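Side-chain contact in Ribose/Galactose Isomerase (Vibrio parahaemolyticus, PDB 3ONO), which probably interconverts aldose and ketose sugar phosphates as an isomerase of the LacAB/RpiB family: residues R176-D179 with Q180-K184. Numbering follows the deposited sequence.
Sequences RAID and QELVK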
loop_
_atom_site.group_PDB
_atom_site.type_symbol
_atom_site.label_atom_id
_atom_site.label_comp_id
_atom_site.label_asym_id
_atom_site.label_seq_id
_atom_site.Cartn_x
_atom_site.Cartn_y
_atom_site.Cartn_z
ATOM N N ARG A 176 26.221 -23.726 16.888
ATOM C CA ARG A 176 27.670 -23.868 17.033
ATOM C C ARG A 176 28.406 -23.678 15.720
ATOM O O ARG A 176 29.607 -23.388 15.722
ATOM C CB ARG A 176 28.037 -25.241 17.595
ATOM C CG ARG A 176 27.613 -25.500 19.021
ATOM C CD ARG A 176 28.257 -26.845 19.525
ATOM N NE ARG A 176 27.607 -27.267 20.763
ATOM C CZ ARG A 176 27.922 -26.804 21.970
ATOM N NH1 ARG A 176 28.915 -25.928 22.114
ATOM N NH2 ARG A 176 27.258 -27.238 23.041
ATOM N N ALA A 177 27.711 -23.902 14.603
ATOM C CA ALA A 177 28.321 -23.789 13.281
ATOM C C ALA A 177 28.342 -22.340 12.820
ATOM O O ALA A 177 29.134 -21.987 11.941
ATOM C CB ALA A 177 27.584 -24.639 12.252
ATOM N N ILE A 178 27.447 -21.511 13.374
ATOM C CA ILE A 178 27.476 -20.080 13.054
ATOM C C ILE A 178 28.784 -19.510 13.593
ATOM O O ILE A 178 29.326 -20.018 14.558
ATOM C CB ILE A 178 26.283 -19.361 13.711
ATOM C CG1 ILE A 178 24.976 -19.938 13.155
ATOM C CG2 ILE A 178 26.362 -17.829 13.498
ATOM C CD1 ILE A 178 23.730 -19.400 13.853
ATOM N N ASP A 179 29.311 -18.470 12.953
ATOM C CA ASP A 179 30.471 -17.767 13.499
ATOM C C ASP A 179 30.156 -17.422 14.939
ATOM O O ASP A 179 29.181 -16.734 15.217
ATOM C CB ASP A 179 30.716 -16.477 12.689
ATOM C CG ASP A 179 31.726 -15.529 13.342
ATOM O OD1 ASP A 179 32.587 -15.958 14.145
ATOM O OD2 ASP A 179 31.678 -14.329 13.013
ATOM N N GLN A 180 30.960 -17.926 15.879
ATOM C CA GLN A 180 30.563 -17.751 17.273
ATOM C C GLN A 180 30.620 -16.310 17.741
ATOM O O GLN A 180 29.975 -15.948 18.722
ATOM C CB GLN A 180 31.379 -18.669 18.206
ATOM C CG GLN A 180 31.142 -20.164 17.950
ATOM C CD GLN A 180 29.691 -20.570 18.197
ATOM O OE1 GLN A 180 28.862 -20.583 17.267
ATOM N NE2 GLN A 180 29.370 -20.875 19.451
ATOM N N GLU A 181 31.381 -15.474 17.048
ATOM C CA GLU A 181 31.336 -14.038 17.327
ATOM C C GLU A 181 29.898 -13.500 17.165
ATOM O O GLU A 181 29.435 -12.681 17.950
ATOM C CB GLU A 181 32.247 -13.272 16.364
ATOM C CG GLU A 181 33.509 -12.658 16.979
ATOM C CD GLU A 181 33.777 -11.229 16.449
ATOM O OE1 GLU A 181 34.458 -11.063 15.396
ATOM O OE2 GLU A 181 33.291 -10.268 17.093
ATOM N N LEU A 182 29.218 -13.956 16.124
ATOM C CA LEU A 182 27.842 -13.520 15.889
ATOM C C LEU A 182 26.956 -13.943 17.040
ATOM O O LEU A 182 26.149 -13.159 17.510
ATOM C CB LEU A 182 27.276 -14.100 14.600
ATOM C CG LEU A 182 27.816 -13.580 13.274
ATOM C CD1 LEU A 182 27.244 -14.423 12.153
ATOM C CD2 LEU A 182 27.452 -12.096 13.062
ATOM N N VAL A 183 27.095 -15.183 17.502
ATOM C CA VAL A 183 26.183 -15.653 18.535
ATOM C C VAL A 183 26.473 -14.953 19.860
ATOM O O VAL A 183 25.544 -14.589 20.593
ATOM C CB VAL A 183 26.234 -17.175 18.707
ATOM C CG1 VAL A 183 25.104 -17.626 19.632
ATOM C CG2 VAL A 183 26.135 -17.867 17.340
ATOM N N LYS A 184 27.757 -14.772 20.181
ATOM C CA LYS A 184 28.122 -14.045 21.396
ATOM C C LYS A 184 27.509 -12.646 21.408
ATOM O O LYS A 184 27.001 -12.177 22.442
ATOM C CB LYS A 184 29.646 -13.938 21.549
ATOM C CG LYS A 184 30.344 -15.249 21.777
ATOM C CD LYS A 184 31.865 -15.030 21.817
ATOM C CE LYS A 184 32.608 -16.285 22.241
ATOM N NZ LYS A 184 32.597 -17.313 21.168
HETATM O O HOH W 1 32.719 -11.851 13.348
#
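Ile178 and Asp179 leave the helical region of backbone space, with psi of 150° and 120°, and these two extended residues separate the end of helix 171-177 from helix 180-186. Asp179 is the N-cap of the second helix and serves its first turn twice. Asp179 O takes a weak, bent bond from Leu182 N at 2.9 Å and a long, weak one from Val183 N at 3.5 Å. Its side chain supplies the capping bond: Asp179 OD1 accepts from Glu181 N at 3.2 Å, the N-H arriving from above the carboxylate plane, 74° out of it. CG is anti to the backbone N, which swings the carboxylate forward over the start of the helix. The other oxygen, Asp179 OD2, receives a bond from a water at 2.7 Å, and the same water donates weakly to Glu181 OE1, bridging two side chains that lie side by side with their carboxylates nearly perpendicular.

Ile178 adds the apolar part of the contact. Ile178 CG2 sits 3.8 Å from Leu182 CD1 and equally 3.8 Å from Val183 CG2, both neighbours crossing the isoleucine at about a right angle. Apart from this cluster, Gln180, its chain bent at chi2, folds back beside the carbonyls of Arg176 and Ile178.

The non-helical link thus sets a hydrophobic side into the fold: Ile178 and Leu182 rest on Ile56 of helix 51-63 and meet Val167 and Val163, respectively, of the second subunit, whereas Val183 packs against Tyr208 and Leu212 of helix 203-212.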